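Hydrogenase/urease maturation factor HypB (Helicobacter pylori, PDB 4LPS) is a nickel- and zinc-binding GTPase of the SIMIBI class that is required for nickel insertion into [NiFe] hydrogenase and for maturation of urease. Local coordinates at residues 60-72 with 215-229. Sequence-based numbering, arbitrary orientation.
With MG (magnesium ion), chain C; GDP (guanosine-5'-diphosphate), chain D.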
ATOM      1  N   THR A  60       5.460  -3.405  -6.076  1.00  9.52           N
ATOM      2  CA  THR A  60       6.831  -3.756  -5.714  1.00 10.15           C
ATOM      3  C   THR A  60       7.840  -2.792  -6.337  1.00 10.85           C
ATOM      4  O   THR A  60       8.803  -2.385  -5.682  1.00 13.10           O
ATOM      5  CB  THR A  60       7.174  -5.197  -6.131  1.00 11.91           C
ATOM      6  OG1 THR A  60       6.293  -6.111  -5.466  1.00 18.02           O
ATOM      7  CG2 THR A  60       8.616  -5.536  -5.765  1.00 13.21           C
ATOM      8  N   THR A  61       7.612  -2.421  -7.595  1.00 10.79           N
ATOM      9  CA  THR A  61       8.491  -1.480  -8.287  1.00 11.52           C
ATOM     10  C   THR A  61       8.509  -0.141  -7.563  1.00 18.49           C
ATOM     11  O   THR A  61       9.566   0.474  -7.400  1.00 20.45           O
ATOM     12  CB  THR A  61       8.058  -1.260  -9.751  1.00 11.64           C
ATOM     13  OG1 THR A  61       8.146  -2.496 -10.473  1.00 14.57           O
ATOM     14  CG2 THR A  61       8.944  -0.218 -10.424  1.00 12.58           C
ATOM     15  N   MET A  62       7.335   0.300  -7.127  1.00 14.40           N
ATOM     16  CA  MET A  62       7.217   1.550  -6.387  1.00 15.13           C
ATOM     17  C   MET A  62       8.037   1.520  -5.100  1.00 15.51           C
ATOM     18  O   MET A  62       8.749   2.477  -4.787  1.00 17.08           O
ATOM     19  CB  MET A  62       5.756   1.840  -6.057  1.00 10.35           C
ATOM     20  CG  MET A  62       5.543   3.180  -5.383  1.00 12.15           C
ATOM     21  SD  MET A  62       3.846   3.356  -4.814  1.00 25.94           S
ATOM     22  CE  MET A  62       3.830   2.113  -3.524  1.00 21.53           C
ATOM     23  N   LEU A  63       7.929   0.422  -4.356  1.00 12.73           N
ATOM     24  CA  LEU A  63       8.677   0.266  -3.114  1.00 13.31           C
ATOM     25  C   LEU A  63      10.179   0.215  -3.379  1.00 13.19           C
ATOM     26  O   LEU A  63      10.965   0.766  -2.607  1.00 16.50           O
ATOM     27  CB  LEU A  63       8.222  -0.988  -2.361  1.00 13.18           C
ATOM     28  CG  LEU A  63       6.769  -1.001  -1.872  1.00 10.47           C
ATOM     29  CD1 LEU A  63       6.453  -2.291  -1.144  1.00 10.91           C
ATOM     30  CD2 LEU A  63       6.508   0.186  -0.960  1.00  9.94           C
ATOM     31  N   GLU A  64      10.576  -0.457  -4.459  1.00 13.59           N
ATOM     32  CA  GLU A  64      11.978  -0.479  -4.874  1.00 16.64           C
ATOM     33  C   GLU A  64      12.499   0.936  -5.106  1.00 18.43           C
ATOM     34  O   GLU A  64      13.616   1.270  -4.713  1.00 21.54           O
ATOM     35  CB  GLU A  64      12.160  -1.315  -6.145  1.00 14.47           C
ATOM     36  CG  GLU A  64      12.055  -2.823  -5.950  1.00 17.27           C
ATOM     37  CD  GLU A  64      12.082  -3.581  -7.267  1.00 22.62           C
ATOM     38  OE1 GLU A  64      11.399  -3.146  -8.219  1.00 22.14           O
ATOM     39  OE2 GLU A  64      12.791  -4.606  -7.355  1.00 29.90           O
ATOM     40  N   ASN A  65      11.676   1.763  -5.745  1.00 14.36           N
ATOM     41  CA  ASN A  65      12.038   3.149  -6.021  1.00 17.26           C
ATOM     42  C   ASN A  65      12.027   4.028  -4.769  1.00 17.81           C
ATOM     43  O   ASN A  65      12.818   4.965  -4.653  1.00 18.51           O
ATOM     44  CB  ASN A  65      11.100   3.733  -7.080  1.00 16.22           C
ATOM     45  CG  ASN A  65      11.375   3.184  -8.468  1.00 21.03           C
ATOM     46  OD1 ASN A  65      12.510   2.839  -8.796  1.00 23.21           O
ATOM     47  ND2 ASN A  65      10.331   3.083  -9.286  1.00 21.86           N
ATOM     48  N   LEU A  66      11.128   3.729  -3.834  1.00 14.52           N
ATOM     49  CA  LEU A  66      11.055   4.476  -2.579  1.00 16.13           C
ATOM     50  C   LEU A  66      12.295   4.240  -1.715  1.00 17.52           C
ATOM     51  O   LEU A  66      12.698   5.106  -0.938  1.00 17.87           O
ATOM     52  CB  LEU A  66       9.791   4.102  -1.800  1.00 15.49           C
ATOM     53  CG  LEU A  66       8.473   4.742  -2.249  1.00 15.68           C
ATOM     54  CD1 LEU A  66       7.302   4.153  -1.470  1.00 14.29           C
ATOM     55  CD2 LEU A  66       8.525   6.250  -2.079  1.00 15.05           C
ATOM     56  N   ALA A  67      12.890   3.061  -1.848  1.00 15.96           N
ATOM     57  CA  ALA A  67      14.101   2.718  -1.109  1.00 20.20           C
ATOM     58  C   ALA A  67      15.284   3.625  -1.446  1.00 24.79           C
ATOM     59  O   ALA A  67      16.280   3.648  -0.720  1.00 27.43           O
ATOM     60  CB  ALA A  67      14.471   1.273  -1.371  1.00 17.14           C
ATOM     61  N   ASP A  68      15.179   4.365  -2.547  1.00 25.40           N
ATOM     62  CA  ASP A  68      16.248   5.266  -2.961  1.00 29.35           C
ATOM     63  C   ASP A  68      16.236   6.582  -2.189  1.00 30.53           C
ATOM     64  O   ASP A  68      17.182   7.364  -2.277  1.00 31.57           O
ATOM     65  CB  ASP A  68      16.161   5.540  -4.464  1.00 34.54           C
ATOM     66  CG  ASP A  68      16.428   4.301  -5.298  1.00 41.04           C
ATOM     67  OD1 ASP A  68      17.176   3.419  -4.826  1.00 43.58           O
ATOM     68  OD2 ASP A  68      15.900   4.213  -6.428  1.00 43.64           O
ATOM     69  N   PHE A  69      15.167   6.829  -1.438  1.00 28.74           N
ATOM     70  CA  PHE A  69      15.098   8.030  -0.613  1.00 26.76           C
ATOM     71  C   PHE A  69      15.560   7.711   0.806  1.00 28.74           C
ATOM     72  O   PHE A  69      14.894   6.982   1.545  1.00 28.90           O
ATOM     73  CB  PHE A  69      13.684   8.611  -0.611  1.00 24.02           C
ATOM     74  CG  PHE A  69      13.207   9.042  -1.970  1.00 24.08           C
ATOM     75  CD1 PHE A  69      13.753  10.159  -2.585  1.00 25.34           C
ATOM     76  CD2 PHE A  69      12.207   8.342  -2.626  1.00 20.86           C
ATOM     77  CE1 PHE A  69      13.321  10.562  -3.838  1.00 27.00           C
ATOM     78  CE2 PHE A  69      11.767   8.740  -3.876  1.00 24.40           C
ATOM     79  CZ  PHE A  69      12.325   9.851  -4.482  1.00 25.40           C
ATOM     80  N   LYS A  70      16.715   8.258   1.171  1.00 32.54           N
ATOM     81  CA  LYS A  70      17.370   7.916   2.426  1.00 36.10           C
ATOM     82  C   LYS A  70      16.611   8.466   3.627  1.00 34.25           C
ATOM     83  O   LYS A  70      16.710   7.931   4.736  1.00 35.00           O
ATOM     84  CB  LYS A  70      18.813   8.427   2.410  1.00 42.90           C
ATOM     85  CG  LYS A  70      19.681   7.695   1.394  1.00 48.85           C
ATOM     86  CD  LYS A  70      19.486   6.191   1.519  1.00 51.58           C
ATOM     87  CE  LYS A  70      18.980   5.577   0.217  1.00 52.00           C
ATOM     88  NZ  LYS A  70      18.799   4.104   0.348  1.00 50.85           N
ATOM     89  N   ASP A  71      15.832   9.520   3.397  1.00 30.65           N
ATOM     90  CA  ASP A  71      14.991  10.084   4.447  1.00 28.09           C
ATOM     91  C   ASP A  71      13.686   9.307   4.598  1.00 23.64           C
ATOM     92  O   ASP A  71      12.842   9.659   5.423  1.00 22.32           O
ATOM     93  CB  ASP A  71      14.696  11.560   4.164  1.00 31.21           C
ATOM     94  CG  ASP A  71      13.965  11.768   2.850  1.00 31.06           C
ATOM     95  OD1 ASP A  71      14.108  10.919   1.945  1.00 29.85           O
ATOM     96  OD2 ASP A  71      13.241  12.778   2.719  1.00 35.09           O
ATOM     97  N   PHE A  72      13.528   8.244   3.817  1.00 21.04           N
ATOM     98  CA  PHE A  72      12.330   7.417   3.903  1.00 19.01           C
ATOM     99  C   PHE A  72      12.701   6.025   4.398  1.00 18.99           C
ATOM    100  O   PHE A  72      13.105   5.159   3.618  1.00 19.47           O
ATOM    101  CB  PHE A  72      11.626   7.342   2.547  1.00 17.89           C
ATOM    102  CG  PHE A  72      10.261   6.723   2.607  1.00 18.01           C
ATOM    103  CD1 PHE A  72       9.238   7.341   3.310  1.00 17.56           C
ATOM    104  CD2 PHE A  72       9.999   5.530   1.955  1.00 17.99           C
ATOM    105  CE1 PHE A  72       7.976   6.775   3.365  1.00 15.02           C
ATOM    106  CE2 PHE A  72       8.741   4.955   2.005  1.00 18.33           C
ATOM    107  CZ  PHE A  72       7.727   5.579   2.710  1.00 16.62           C
ATOM    108  N   SER A 215       7.397   5.042 -12.665  1.00 19.11           N
ATOM    109  CA  SER A 215       8.735   4.607 -12.288  1.00 23.44           C
ATOM    110  C   SER A 215       9.804   5.363 -13.073  1.00 23.56           C
ATOM    111  O   SER A 215      10.973   5.387 -12.689  1.00 23.57           O
ATOM    112  CB  SER A 215       8.885   3.101 -12.505  1.00 25.05           C
ATOM    113  OG  SER A 215       8.667   2.763 -13.863  1.00 26.67           O
ATOM    114  N   LYS A 216       9.388   5.978 -14.177  1.00 21.87           N
ATOM    115  CA  LYS A 216      10.287   6.743 -15.029  1.00 25.45           C
ATOM    116  C   LYS A 216      10.312   8.212 -14.620  1.00 28.50           C
ATOM    117  O   LYS A 216      11.002   9.024 -15.237  1.00 30.08           O
ATOM    118  CB  LYS A 216       9.866   6.608 -16.491  1.00 29.28           C
ATOM    119  CG  LYS A 216       9.869   5.172 -16.997  1.00 29.82           C
ATOM    120  CD  LYS A 216       9.368   5.082 -18.430  1.00 32.95           C
ATOM    121  CE  LYS A 216       9.600   3.692 -19.007  0.71 35.73           C
ATOM    122  NZ  LYS A 216       8.630   3.370 -20.095  1.00 38.22           N
ATOM    123  N   ASP A 217       9.544   8.547 -13.587  1.00 25.28           N
ATOM    124  CA  ASP A 217       9.430   9.925 -13.122  1.00 25.21           C
ATOM    125  C   ASP A 217       9.787   9.994 -11.638  1.00 24.98           C
ATOM    126  O   ASP A 217       8.918   9.862 -10.774  1.00 24.41           O
ATOM    127  CB  ASP A 217       8.012  10.455 -13.393  1.00 26.89           C
ATOM    128  CG  ASP A 217       7.731  11.802 -12.734  1.00 34.88           C
ATOM    129  OD1 ASP A 217       8.651  12.433 -12.173  1.00 39.02           O
ATOM    130  OD2 ASP A 217       6.567  12.251 -12.802  1.00 37.76           O
ATOM    131  N   PRO A 218      11.080  10.197 -11.343  1.00 28.41           N
ATOM    132  CA  PRO A 218      11.601  10.340  -9.979  1.00 30.34           C
ATOM    133  C   PRO A 218      10.893  11.433  -9.184  1.00 28.96           C
ATOM    134  O   PRO A 218      10.734  11.308  -7.969  1.00 27.46           O
ATOM    135  CB  PRO A 218      13.070  10.708 -10.202  1.00 29.12           C
ATOM    136  CG  PRO A 218      13.411  10.089 -11.509  1.00 31.11           C
ATOM    137  CD  PRO A 218      12.163  10.205 -12.345  1.00 30.16           C
ATOM    138  N   LYS A 219      10.474  12.488  -9.873  1.00 28.22           N
ATOM    139  CA  LYS A 219       9.810  13.614  -9.230  1.00 29.72           C
ATOM    140  C   LYS A 219       8.455  13.208  -8.650  1.00 27.84           C
ATOM    141  O   LYS A 219       8.062  13.686  -7.585  1.00 26.34           O
ATOM    142  CB  LYS A 219       9.641  14.759 -10.232  1.00 34.09           C
ATOM    143  CG  LYS A 219       8.987  16.013  -9.672  1.00 42.55           C
ATOM    144  CD  LYS A 219       9.638  16.459  -8.371  1.00 47.44           C
ATOM    145  CE  LYS A 219       9.057  17.779  -7.887  1.00 50.73           C
ATOM    146  NZ  LYS A 219       7.592  17.871  -8.143  1.00 51.58           N
ATOM    147  N   SER A 220       7.745  12.325  -9.350  1.00 28.35           N
ATOM    148  CA  SER A 220       6.470  11.806  -8.862  1.00 25.72           C
ATOM    149  C   SER A 220       6.674  10.936  -7.627  1.00 23.39           C
ATOM    150  O   SER A 220       5.861  10.950  -6.703  1.00 26.06           O
ATOM    151  CB  SER A 220       5.750  11.012  -9.957  1.00 23.45           C
ATOM    152  OG  SER A 220       6.327   9.731 -10.138  1.00 20.80           O
ATOM    153  N   LEU A 221       7.766  10.179  -7.621  1.00 23.24           N
ATOM    154  CA  LEU A 221       8.107   9.336  -6.484  1.00 23.32           C
ATOM    155  C   LEU A 221       8.431  10.217  -5.291  1.00 26.01           C
ATOM    156  O   LEU A 221       8.010   9.949  -4.166  1.00 27.98           O
ATOM    157  CB  LEU A 221       9.303   8.437  -6.807  1.00 27.15           C
ATOM    158  CG  LEU A 221       9.066   7.004  -7.290  1.00 30.77           C
ATOM    159  CD1 LEU A 221       8.228   6.221  -6.288  1.00 26.47           C
ATOM    160  CD2 LEU A 221       8.425   6.988  -8.668  1.00 30.81           C
ATOM    161  N   GLU A 222       9.203  11.265  -5.556  1.00 27.06           N
ATOM    162  CA  GLU A 222       9.621  12.212  -4.534  1.00 26.24           C
ATOM    163  C   GLU A 222       8.429  12.941  -3.920  1.00 25.02           C
ATOM    164  O   GLU A 222       8.390  13.166  -2.710  1.00 25.85           O
ATOM    165  CB  GLU A 222      10.610  13.214  -5.134  1.00 32.45           C
ATOM    166  CG  GLU A 222      11.139  14.253  -4.162  1.00 38.02           C
ATOM    167  CD  GLU A 222      12.309  15.029  -4.732  1.00 47.22           C
ATOM    168  OE1 GLU A 222      13.360  15.106  -4.059  1.00 52.27           O
ATOM    169  OE2 GLU A 222      12.176  15.568  -5.852  1.00 48.11           O
ATOM    170  N   ASP A 223       7.466  13.314  -4.757  1.00 24.24           N
ATOM    171  CA  ASP A 223       6.278  14.008  -4.280  1.00 24.11           C
ATOM    172  C   ASP A 223       5.450  13.110  -3.371  1.00 22.08           C
ATOM    173  O   ASP A 223       4.938  13.556  -2.343  1.00 23.49           O
ATOM    174  CB  ASP A 223       5.431  14.500  -5.456  1.00 25.74           C
ATOM    175  CG  ASP A 223       6.034  15.710  -6.145  1.00 33.96           C
ATOM    176  OD1 ASP A 223       7.037  16.249  -5.631  1.00 37.89           O
ATOM    177  OD2 ASP A 223       5.510  16.118  -7.207  1.00 34.94           O
ATOM    178  N   PHE A 224       5.326  11.841  -3.751  1.00 19.31           N
ATOM    179  CA  PHE A 224       4.525  10.897  -2.980  1.00 17.25           C
ATOM    180  C   PHE A 224       5.222  10.578  -1.663  1.00 19.95           C
ATOM    181  O   PHE A 224       4.570  10.402  -0.634  1.00 17.98           O
ATOM    182  CB  PHE A 224       4.264   9.612  -3.776  1.00 17.67           C
ATOM    183  CG  PHE A 224       3.455   8.591  -3.024  1.00 19.51           C
ATOM    184  CD1 PHE A 224       2.131   8.847  -2.693  1.00 19.40           C
ATOM    185  CD2 PHE A 224       4.019   7.384  -2.635  1.00 16.76           C
ATOM    186  CE1 PHE A 224       1.380   7.915  -1.989  1.00 16.80           C
ATOM    187  CE2 PHE A 224       3.276   6.446  -1.932  1.00 12.71           C
ATOM    188  CZ  PHE A 224       1.954   6.712  -1.608  1.00 12.54           C
ATOM    189  N   LYS A 225       6.549  10.491  -1.710  1.00 20.55           N
ATOM    190  CA  LYS A 225       7.352  10.253  -0.513  1.00 22.85           C
ATOM    191  C   LYS A 225       7.155  11.365   0.515  1.00 23.87           C
ATOM    192  O   LYS A 225       6.973  11.099   1.705  1.00 19.36           O
ATOM    193  CB  LYS A 225       8.835  10.125  -0.890  1.00 24.79           C
ATOM    194  CG  LYS A 225       9.795   9.866   0.272  1.00 22.13           C
ATOM    195  CD  LYS A 225      10.345  11.151   0.887  1.00 21.87           C
ATOM    196  CE  LYS A 225      11.266  11.883  -0.069  1.00 23.12           C
ATOM    197  NZ  LYS A 225      11.805  13.130   0.544  1.00 25.17           N
ATOM    198  N   ASN A 226       7.202  12.611   0.050  1.00 20.10           N
ATOM    199  CA  ASN A 226       7.038  13.761   0.930  1.00 23.26           C
ATOM    200  C   ASN A 226       5.634  13.815   1.508  1.00 20.50           C
ATOM    201  O   ASN A 226       5.438  14.230   2.650  1.00 22.10           O
ATOM    202  CB  ASN A 226       7.348  15.061   0.185  1.00 23.09           C
ATOM    203  CG  ASN A 226       8.833  15.262  -0.049  1.00 28.73           C
ATOM    204  OD1 ASN A 226       9.665  14.773   0.715  1.00 29.44           O
ATOM    205  ND2 ASN A 226       9.172  15.991  -1.108  1.00 25.90           N
ATOM    206  N   PHE A 227       4.661  13.392   0.706  1.00 19.40           N
ATOM    207  CA  PHE A 227       3.283  13.246   1.154  1.00 21.30           C
ATOM    208  C   PHE A 227       3.185  12.288   2.335  1.00 18.84           C
ATOM    209  O   PHE A 227       2.533  12.585   3.337  1.00 18.05           O
ATOM    210  CB  PHE A 227       2.410  12.759  -0.007  1.00 19.87           C
ATOM    211  CG  PHE A 227       1.041  12.300   0.404  1.00 21.48           C
ATOM    212  CD1 PHE A 227       0.059  13.217   0.748  1.00 23.82           C
ATOM    213  CD2 PHE A 227       0.731  10.948   0.426  1.00 19.17           C
ATOM    214  CE1 PHE A 227      -1.203  12.792   1.122  1.00 22.75           C
ATOM    215  CE2 PHE A 227      -0.528  10.515   0.798  1.00 22.87           C
ATOM    216  CZ  PHE A 227      -1.497  11.440   1.145  1.00 22.27           C
ATOM    217  N   LEU A 228       3.847  11.143   2.214  1.00 16.92           N
ATOM    218  CA  LEU A 228       3.845  10.142   3.273  1.00 16.23           C
ATOM    219  C   LEU A 228       4.519  10.670   4.532  1.00 17.26           C
ATOM    220  O   LEU A 228       4.058  10.417   5.645  1.00 17.14           O
ATOM    221  CB  LEU A 228       4.539   8.867   2.797  1.00 15.42           C
ATOM    222  CG  LEU A 228       3.837   8.077   1.689  1.00 14.41           C
ATOM    223  CD1 LEU A 228       4.624   6.823   1.351  1.00 13.80           C
ATOM    224  CD2 LEU A 228       2.416   7.715   2.093  1.00 15.00           C
ATOM    225  N   LEU A 229       5.617  11.399   4.343  1.00 18.90           N
ATOM    226  CA  LEU A 229       6.367  11.978   5.449  1.00 22.08           C
ATOM    227  C   LEU A 229       5.509  12.968   6.225  1.00 23.44           C
ATOM    228  O   LEU A 229       5.561  13.020   7.455  1.00 21.71           O
ATOM    229  CB  LEU A 229       7.635  12.670   4.939  1.00 24.85           C
ATOM    230  CG  LEU A 229       8.828  11.780   4.579  1.00 26.45           C
ATOM    231  CD1 LEU A 229      10.020  12.627   4.164  1.00 31.54           C
ATOM    232  CD2 LEU A 229       9.194  10.876   5.749  1.00 25.86           C
TER
HETATM  233 MG    MG C 301       4.391  -7.263  -6.163  1.00 19.55          MG
HETATM  234  PB  GDP D 302       3.100  -5.458  -8.644  1.00 14.28           P
HETATM  235  O1B GDP D 302       2.810  -6.866  -9.099  1.00 14.98           O
HETATM  236  O2B GDP D 302       4.015  -5.467  -7.446  1.00  8.10           O
HETATM  237  O3B GDP D 302       1.823  -4.759  -8.249  1.00 15.20           O
HETATM  238  O3A GDP D 302       3.768  -4.635  -9.850  1.00 18.89           O
HETATM  239  PA  GDP D 302       5.275  -4.883 -10.364  1.00 17.29           P
HETATM  240  O1A GDP D 302       6.235  -4.021  -9.586  1.00 13.76           O
HETATM  241  O2A GDP D 302       5.666  -6.337 -10.295  1.00 17.91           O
HETATM  242  O5' GDP D 302       5.200  -4.351 -11.871  1.00 13.35           O
HETATM  243  C5' GDP D 302       4.670  -5.175 -12.906  1.00 13.08           C
HETATM  244  C4' GDP D 302       5.221  -4.691 -14.239  1.00 13.40           C
HETATM  245  O4' GDP D 302       4.920  -3.305 -14.409  1.00 17.36           O
HETATM  246  C3' GDP D 302       6.733  -4.811 -14.273  1.00 15.26           C
HETATM  247  O3' GDP D 302       7.108  -5.258 -15.579  1.00 13.26           O
HETATM  248  C2' GDP D 302       7.247  -3.403 -14.077  1.00 14.01           C
HETATM  249  O2' GDP D 302       8.463  -3.207 -14.798  1.00 12.65           O
HETATM  250  C1' GDP D 302       6.124  -2.579 -14.675  1.00 16.50           C
HETATM  251  N9  GDP D 302       6.015  -1.228 -14.082  1.00 14.86           N
HETATM  252  C8  GDP D 302       5.975  -0.891 -12.778  1.00 10.86           C
HETATM  253  N7  GDP D 302       5.842   0.452 -12.638  1.00 13.36           N
HETATM  254  C5  GDP D 302       5.781   0.990 -13.874  1.00 13.38           C
HETATM  255  C6  GDP D 302       5.638   2.344 -14.459  1.00 13.35           C
HETATM  256  O6  GDP D 302       5.540   3.352 -13.730  1.00 15.97           O
HETATM  257  N1  GDP D 302       5.616   2.459 -15.793  1.00 14.40           N
HETATM  258  C2  GDP D 302       5.720   1.388 -16.604  1.00 14.35           C
HETATM  259  N2  GDP D 302       5.692   1.569 -17.945  1.00 10.72           N
HETATM  260  N3  GDP D 302       5.851   0.122 -16.139  1.00 14.74           N
HETATM  261  C4  GDP D 302       5.887  -0.127 -14.813  1.00 16.11           C
HETATM  262  O   HOH W   1      13.138   4.477 -11.295  1.00 46.90           O
HETATM  263  O   HOH W   2       5.200  -8.083  -8.112  1.00 20.83           O
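Where M62, N65 and L66 meet L221 and K225, helix 60-66 and helix 218-229 cross almost at a right angle (-81°), with their axes 10.6 Å apart at closest approach. L221 fills the crossing: its CD1 reaches CG of M62 at 4.2 Å and also touches CB of N65 and CD2 of L66. Further along, the bent chain of K225 is held between two aromatic rings and an acid. Its CE lies over one face of F69, 4.3 Å from the ring centroid, a CH-pi contact, while CG brushes F72. With K225 kinked at chi2 (-91°) and bent again at chi3, NZ turns to D71 OD2 in a 2.6 Å salt bridge that uses the syn lone pair, and it also donates to N226 OD1; two acceptors thus grip the ammonium group of this otherwise buried lysine. L221 CB meets the F69 ring in plane at its edge, 3.8 Å from CE2, and L228 CD1 approaches F72 CZ at 3.6 Å.

Both segments also hold the nucleotide, a worked example of a P-loop GTPase in which two packed segments each contribute to the nucleotide pocket. T60 OG1 binds magnesium, T61 N and OG1 grip GDP O1A, and S215 N donates almost straight (173°) to the guanine O6. A water donates to both N65 OD1 and S215 O, tying the first helix to the loop that carries S215.

The helix following the P-loop and the C-terminal helix thus pack together against the central parallel sheet: M62 and F224 rest on F51 and L228 on L49 of strand 47-52, while F72 and L229 reach strand 131-135.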